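Local coordinates for protein Lmaj004091aaa (Leishmania major, PDB 1XTP) that probably transfers methyl groups from S-adenosyl-L-methionine to the alpha-amino group of proteins that begin X-Pro-Lys, at residues G19-G24 and V207-S212; E80-F85 and L248-L253; P155-D160 and A186-G191. All blocks are in the same frame, centred on the assembly; numbering follows the deposited sequence.

Interaction 1 of 3, residues G19-G24 and V207-S212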
# COMPACT_ATOMS: atom_id res chain seq x y z
N GLY A 19 -10.58 15.91 7.53
CA GLY A 19 -10.63 14.57 8.08
C GLY A 19 -10.51 14.64 9.58
O GLY A 19 -10.72 15.68 10.18
N ARG A 20 -10.14 13.52 10.18
CA ARG A 20 -10.16 13.39 11.61
C ARG A 20 -9.29 12.20 12.00
O ARG A 20 -8.90 11.41 11.14
CB ARG A 20 -11.60 13.15 12.08
CG ARG A 20 -12.21 11.81 11.61
CD ARG A 20 -13.60 11.61 12.17
NE ARG A 20 -14.04 10.21 12.09
CZ ARG A 20 -13.87 9.28 13.04
NH1 ARG A 20 -13.25 9.57 14.20
NH2 ARG A 20 -14.31 8.05 12.82
N ASP A 21 -9.00 12.07 13.28
CA ASP A 21 -8.39 10.84 13.77
C ASP A 21 -9.38 9.99 14.54
O ASP A 21 -10.50 10.40 14.81
CB ASP A 21 -7.10 11.13 14.56
CG ASP A 21 -7.33 11.76 15.91
OD1 ASP A 21 -8.37 11.52 16.54
OD2 ASP A 21 -6.40 12.48 16.38
N THR A 22 -8.93 8.81 14.93
CA THR A 22 -9.78 7.84 15.59
C THR A 22 -10.09 8.22 17.04
O THR A 22 -11.01 7.65 17.62
CB THR A 22 -9.18 6.41 15.49
OG1 THR A 22 -7.78 6.42 15.81
CG2 THR A 22 -9.33 5.88 14.06
N ASN A 23 -9.36 9.19 17.61
CA ASN A 23 -9.74 9.73 18.92
C ASN A 23 -10.81 10.82 18.83
O ASN A 23 -11.45 11.18 19.85
CB ASN A 23 -8.51 10.23 19.70
CG ASN A 23 -7.51 9.13 19.99
OD1 ASN A 23 -7.88 7.98 20.25
ND2 ASN A 23 -6.23 9.47 19.90
N GLY A 24 -10.98 11.34 17.62
CA GLY A 24 -12.00 12.34 17.34
C GLY A 24 -11.49 13.74 17.12
O GLY A 24 -12.27 14.67 17.02
N VAL A 207 -7.06 9.36 10.23
CA VAL A 207 -5.82 8.94 10.90
C VAL A 207 -6.14 7.90 12.00
O VAL A 207 -6.89 8.15 12.95
CB VAL A 207 -5.04 10.13 11.51
CG1 VAL A 207 -3.78 9.66 12.22
CG2 VAL A 207 -4.67 11.16 10.44
N ASP A 208 -5.55 6.72 11.84
CA ASP A 208 -5.63 5.67 12.86
C ASP A 208 -4.49 5.91 13.88
O ASP A 208 -3.30 5.75 13.57
CB ASP A 208 -5.53 4.29 12.22
CG ASP A 208 -5.81 3.16 13.21
OD1 ASP A 208 -5.49 3.29 14.41
OD2 ASP A 208 -6.35 2.12 12.80
N LYS A 209 -4.88 6.31 15.08
CA LYS A 209 -3.92 6.63 16.13
C LYS A 209 -3.41 5.38 16.83
O LYS A 209 -2.57 5.48 17.70
CB LYS A 209 -4.55 7.55 17.17
CG LYS A 209 -5.02 8.90 16.59
CD LYS A 209 -3.89 9.79 16.14
CE LYS A 209 -3.04 10.32 17.30
NZ LYS A 209 -1.83 10.98 16.76
N GLU A 210 -3.92 4.21 16.48
CA GLU A 210 -3.42 2.99 17.08
C GLU A 210 -2.13 2.53 16.36
O GLU A 210 -1.11 2.34 17.01
CB GLU A 210 -4.50 1.90 17.04
CG GLU A 210 -4.31 0.84 18.13
CD GLU A 210 -5.32 -0.30 18.05
OE1 GLU A 210 -6.46 -0.07 17.61
OE2 GLU A 210 -4.97 -1.42 18.47
N ASP A 211 -2.18 2.39 15.03
CA ASP A 211 -1.02 1.92 14.27
C ASP A 211 -0.28 3.03 13.48
O ASP A 211 0.63 2.73 12.72
CB ASP A 211 -1.43 0.78 13.34
CG ASP A 211 -2.24 1.23 12.14
OD1 ASP A 211 -2.71 2.39 12.09
OD2 ASP A 211 -2.41 0.39 11.23
N SER A 212 -0.69 4.28 13.66
CA SER A 212 -0.02 5.45 13.04
C SER A 212 -0.06 5.39 11.52
O SER A 212 0.97 5.27 10.86
CB SER A 212 1.42 5.63 13.55
OG SER A 212 1.93 6.93 13.27
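Val-207, the penultimate residue of strand 205-208, is bonded through both its backbone N and its O to segment 19-24. Its N donates to Arg-20 O at 2.9 Å, lying in the plane of that carbonyl, and its O receives Thr-22 N, also at 2.9 Å. Asp-21 sits between these two bonds as the parallel bridge partner; the side chains of Asp-21 and Val-207 rise from the same face of the sheet, CB to CB 3.8 Å apart. The CB of Asp-208 points away from segment 19-24, and OD1 accepts from Glu-210 N at 2.8 Å, an Asx turn that bends the chain out of the strand. Lys-209 follows with its N pointing almost straight at Thr-22 OG1 (3.0 Å, 175° at the hydrogen), a side-chain acceptor taking over where the strand pairing stops. With CG anti to the carbonyl carbon (chi1 -61°), the lysine sets CG 3.7 Å from Asp-21 CB; bends at chi2 and chi3 then take CD past Asp-21 OD2. Asn-23 crosses the lysine chain at about a right angle, its ND2 3.6 Å from the same CG. NZ goes on to a salt bridge with Glu-37, while Asp-21 OD1 takes Lys-25 N. This is parallel pairing in the small mixed sheet 26-27, 19-21, 205-208, 213-215, separate from the seven-stranded sheet of the methyltransferase fold.

Interaction 2 of 3, residues E80-F85 and L248-L253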
# COMPACT_ATOMS: atom_id res chain seq x y z
N GLU A 80 -8.38 -13.71 -5.10
CA GLU A 80 -9.08 -13.95 -6.37
C GLU A 80 -9.37 -12.63 -7.12
O GLU A 80 -9.16 -12.53 -8.34
CB GLU A 80 -10.35 -14.76 -6.13
CG GLU A 80 -11.13 -15.12 -7.39
CD GLU A 80 -10.40 -16.09 -8.33
OE1 GLU A 80 -9.26 -16.52 -8.03
OE2 GLU A 80 -11.00 -16.46 -9.37
N GLY A 81 -9.83 -11.61 -6.39
CA GLY A 81 -10.00 -10.26 -6.97
C GLY A 81 -8.74 -9.67 -7.60
O GLY A 81 -8.79 -9.08 -8.68
N SER A 82 -7.60 -9.81 -6.91
CA SER A 82 -6.32 -9.34 -7.42
C SER A 82 -5.90 -10.11 -8.67
O SER A 82 -5.42 -9.54 -9.66
CB SER A 82 -5.25 -9.51 -6.35
OG SER A 82 -5.49 -8.65 -5.27
N ARG A 83 -6.06 -11.43 -8.62
CA ARG A 83 -5.69 -12.28 -9.74
C ARG A 83 -6.49 -11.94 -11.01
O ARG A 83 -5.91 -11.80 -12.11
CB ARG A 83 -5.87 -13.75 -9.37
CG ARG A 83 -5.34 -14.67 -10.45
CD ARG A 83 -5.71 -16.12 -10.19
NE ARG A 83 -7.13 -16.41 -10.35
CZ ARG A 83 -7.81 -16.39 -11.50
NH1 ARG A 83 -7.22 -16.06 -12.65
NH2 ARG A 83 -9.10 -16.70 -11.50
N ASN A 84 -7.81 -11.80 -10.86
CA ASN A 84 -8.69 -11.39 -11.97
C ASN A 84 -8.37 -9.97 -12.48
O ASN A 84 -8.36 -9.72 -13.67
CB ASN A 84 -10.16 -11.51 -11.56
CG ASN A 84 -10.61 -12.96 -11.38
OD1 ASN A 84 -10.01 -13.88 -11.92
ND2 ASN A 84 -11.68 -13.16 -10.61
N PHE A 85 -8.07 -9.06 -11.56
CA PHE A 85 -7.70 -7.70 -11.93
C PHE A 85 -6.39 -7.69 -12.72
O PHE A 85 -6.33 -7.11 -13.80
CB PHE A 85 -7.58 -6.81 -10.69
CG PHE A 85 -7.29 -5.36 -11.01
CD1 PHE A 85 -8.31 -4.48 -11.33
CD2 PHE A 85 -5.99 -4.86 -10.96
CE1 PHE A 85 -8.05 -3.15 -11.60
CE2 PHE A 85 -5.73 -3.53 -11.23
CZ PHE A 85 -6.76 -2.68 -11.55
N LEU A 248 -12.51 -1.72 -0.67
CA LEU A 248 -11.15 -2.01 -1.06
C LEU A 248 -11.00 -1.76 -2.56
O LEU A 248 -11.59 -2.47 -3.37
CB LEU A 248 -10.86 -3.46 -0.70
CG LEU A 248 -9.47 -4.03 -0.89
CD1 LEU A 248 -8.48 -3.28 -0.04
CD2 LEU A 248 -9.52 -5.50 -0.50
N LYS A 249 -10.23 -0.74 -2.92
CA LYS A 249 -10.04 -0.40 -4.33
C LYS A 249 -8.66 -0.81 -4.88
O LYS A 249 -7.62 -0.65 -4.24
CB LYS A 249 -10.27 1.11 -4.56
CG LYS A 249 -10.83 1.41 -5.94
CD LYS A 249 -11.20 2.87 -6.17
CE LYS A 249 -11.50 3.15 -7.64
NZ LYS A 249 -11.33 4.60 -8.01
N MSE A 250 -8.67 -1.33 -6.09
CA MSE A 250 -7.46 -1.62 -6.83
C MSE A 250 -7.25 -0.60 -7.93
O MSE A 250 -8.19 -0.22 -8.62
CB MSE A 250 -7.60 -2.99 -7.48
CG MSE A 250 -7.60 -4.12 -6.49
SE MSE A 250 -8.22 -5.78 -7.28
CE MSE A 250 -10.16 -5.49 -7.08
N TYR A 251 -6.00 -0.17 -8.09
CA TYR A 251 -5.56 0.68 -9.17
C TYR A 251 -4.37 0.05 -9.89
O TYR A 251 -3.44 -0.42 -9.25
CB TYR A 251 -5.07 2.02 -8.64
CG TYR A 251 -6.04 2.80 -7.78
CD1 TYR A 251 -6.04 2.63 -6.39
CD2 TYR A 251 -6.90 3.74 -8.33
CE1 TYR A 251 -6.89 3.34 -5.59
CE2 TYR A 251 -7.77 4.48 -7.52
CZ TYR A 251 -7.75 4.27 -6.16
OH TYR A 251 -8.59 4.97 -5.33
N ALA A 252 -4.42 0.06 -11.22
CA ALA A 252 -3.24 -0.28 -12.03
C ALA A 252 -2.66 1.02 -12.56
O ALA A 252 -3.35 1.75 -13.26
CB ALA A 252 -3.61 -1.16 -13.16
N LEU A 253 -1.41 1.30 -12.21
CA LEU A 253 -0.79 2.60 -12.49
C LEU A 253 0.47 2.41 -13.35
O LEU A 253 1.19 1.43 -13.19
CB LEU A 253 -0.42 3.32 -11.18
CG LEU A 253 -1.50 3.40 -10.07
CD1 LEU A 253 -0.89 3.68 -8.72
CD2 LEU A 253 -2.53 4.46 -10.41
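Phe-85 and Met-250, a selenomethionine, account for most of the buried surface between helix 75-87 and strand 248-253. CB of Met-250 stands over the centre of the phenyl ring, 4.0 Å from the centroid and 3° off the normal, a CH-pi contact square on the face. Further along the same side chain, SE approaches the ring obliquely, 4.5 Å from its centroid, in a Met-aromatic contact, and presses against Phe-85 CB at 3.6 Å. Phe-85 CG is anti to the backbone N (chi1 -176°), which swings the ring out toward the strand; the selenomethionine runs the other way alongside it. The selenium also lies 3.6 Å from Gly-81 O, one helical turn earlier. This is helix-on-sheet packing in the Rossmann-like methyltransferase fold: the two short axes run 10.2 Å apart, inclined by 27°, with the helix over a face of the seven-stranded sheet. Ala-252, two residues on from Met-250 and directed to the same face, closes on the phenyl ring from its rim. Its N lies at the edge in the ring plane, 3.6 Å from Phe-85 CZ, and its CB is 3.7 Å from CE2. Beside the selenium, Ser-82 turns its OG to Lys-196 and Asp-78 O.

Interaction 3 of 3, residues P155-D160 and A186-G191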
# COMPACT_ATOMS: atom_id res chain seq x y z
N PRO A 155 16.02 -0.37 -8.36
CA PRO A 155 16.75 -0.19 -9.62
C PRO A 155 15.78 0.12 -10.75
O PRO A 155 14.63 -0.32 -10.71
CB PRO A 155 17.38 -1.54 -9.83
CG PRO A 155 16.42 -2.51 -9.19
CD PRO A 155 15.94 -1.80 -7.98
N PRO A 156 16.21 0.89 -11.74
CA PRO A 156 15.30 1.24 -12.83
C PRO A 156 14.97 0.05 -13.72
O PRO A 156 15.72 -0.92 -13.77
CB PRO A 156 16.09 2.30 -13.62
CG PRO A 156 17.51 2.03 -13.30
CD PRO A 156 17.54 1.51 -11.89
N ASN A 157 13.81 0.12 -14.38
CA ASN A 157 13.48 -0.79 -15.46
C ASN A 157 13.63 -2.26 -15.04
O ASN A 157 14.33 -3.00 -15.69
CB ASN A 157 14.39 -0.48 -16.65
CG ASN A 157 13.97 -1.19 -17.91
OD1 ASN A 157 12.86 -1.73 -18.00
ND2 ASN A 157 14.86 -1.21 -18.91
N THR A 158 12.98 -2.66 -13.95
CA THR A 158 13.18 -3.99 -13.38
C THR A 158 11.91 -4.81 -13.22
O THR A 158 11.89 -6.01 -13.51
CB THR A 158 13.88 -3.87 -12.00
OG1 THR A 158 15.18 -3.34 -12.20
CG2 THR A 158 14.03 -5.21 -11.31
N TYR A 159 10.85 -4.18 -12.74
CA TYR A 159 9.65 -4.92 -12.36
C TYR A 159 8.48 -4.84 -13.35
O TYR A 159 8.13 -3.76 -13.85
CB TYR A 159 9.20 -4.47 -10.98
CG TYR A 159 10.20 -4.82 -9.92
CD1 TYR A 159 10.35 -6.13 -9.49
CD2 TYR A 159 10.99 -3.83 -9.34
CE1 TYR A 159 11.27 -6.44 -8.50
CE2 TYR A 159 11.94 -4.14 -8.36
CZ TYR A 159 12.07 -5.44 -7.94
OH TYR A 159 12.99 -5.76 -6.94
N ASP A 160 7.90 -6.00 -13.62
CA ASP A 160 6.65 -6.10 -14.37
C ASP A 160 5.43 -5.88 -13.45
O ASP A 160 4.35 -5.47 -13.91
CB ASP A 160 6.57 -7.45 -15.08
CG ASP A 160 7.64 -7.62 -16.15
OD1 ASP A 160 8.00 -6.64 -16.83
OD2 ASP A 160 8.11 -8.75 -16.35
N ALA A 186 11.23 2.19 -11.60
CA ALA A 186 11.58 0.79 -11.40
C ALA A 186 10.78 -0.17 -12.28
O ALA A 186 11.11 -1.36 -12.35
CB ALA A 186 11.41 0.42 -9.95
N LEU A 187 9.73 0.31 -12.96
CA LEU A 187 8.96 -0.57 -13.84
C LEU A 187 9.62 -0.77 -15.17
O LEU A 187 10.28 0.13 -15.68
CB LEU A 187 7.57 -0.01 -14.09
CG LEU A 187 6.64 0.13 -12.88
CD1 LEU A 187 5.37 0.81 -13.36
CD2 LEU A 187 6.33 -1.21 -12.19
N THR A 188 9.41 -1.95 -15.74
CA THR A 188 9.69 -2.19 -17.17
C THR A 188 8.60 -1.55 -18.05
O THR A 188 7.55 -1.13 -17.54
CB THR A 188 9.77 -3.70 -17.49
OG1 THR A 188 8.45 -4.27 -17.44
CG2 THR A 188 10.70 -4.41 -16.51
N PRO A 189 8.83 -1.48 -19.37
CA PRO A 189 7.76 -0.95 -20.23
C PRO A 189 6.41 -1.68 -20.14
O PRO A 189 5.37 -1.07 -20.38
CB PRO A 189 8.37 -1.05 -21.64
CG PRO A 189 9.88 -1.03 -21.39
CD PRO A 189 10.03 -1.84 -20.14
N ASN A 190 6.42 -2.97 -19.79
CA ASN A 190 5.19 -3.73 -19.59
C ASN A 190 4.82 -3.85 -18.11
O ASN A 190 4.10 -4.77 -17.70
CB ASN A 190 5.34 -5.11 -20.21
CG ASN A 190 5.63 -5.04 -21.69
OD1 ASN A 190 5.34 -4.04 -22.34
ND2 ASN A 190 6.24 -6.10 -22.23
N GLY A 191 5.30 -2.93 -17.30
CA GLY A 191 5.06 -3.02 -15.88
C GLY A 191 3.92 -2.14 -15.40
O GLY A 191 3.58 -1.15 -16.02
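Ala-186 O is held by two consecutive amides of the other segment: Tyr-159 N meets it in the carbonyl plane at 2.9 Å, nearly straight, while Thr-158 N comes from above that plane at 2.8 Å. Tyr-159 O accepts from Thr-188 N, and the bonds flanking Leu-187 make it the parallel bridge partner of Tyr-159. A side-chain bond adds to these: the hydroxyl of Thr-188 donates to Asp-160 OD1, though the modelled 2.5 Å is very short, hence doubtful. Thr-188 reaches the carboxylate because its OG1 stands between the backbone N and the carbonyl carbon (chi1 72°), and its CG2 packs on Thr-158 C at 3.5 Å. Asn-157 OD1 rests near Thr-188 CA and Pro-189 CD, 3.3 and 3.5 Å away. Around this shell, Thr-158 OG1 bonds back to Pro-156 O, and its CG2 lies over the centre of one face of the Tyr-159 ring, whose OH goes to Asp-120. Asp-160 OD2 accepts Ser-95 N. Strand 159-165, helix 173-186 and strand 191-198 form a beta-alpha-beta crossover of the Rossmann-like fold; this contact pins the start of the first strand to the helix end and the type I turn into the second.

How the interactions relate
Interactions 2 and 3 both reach the seven-stranded sheet, their centres 19 Å apart. They touch where Leu-253 O meets Leu-187 CD1 at 4.2 Å. Interaction 1 lies in the separate small sheet, its centre 26 Å from that of interaction 2 and 35 Å from that of interaction 3. Along the sequence, interactions 1 and 2 interlock with alternating segments, whereas interaction 3 is local, spanning one crossover. The bound S-adenosyl-L-homoselenocysteine is closest to interaction 2: the Ser-82 side chain is about 9 Å from it and about 4 Å from that of Gln-165, a predicted cofactor-binding residue, while the side chains of Asp-208 and Tyr-159 lie about 12 and 14 Å from the ligand.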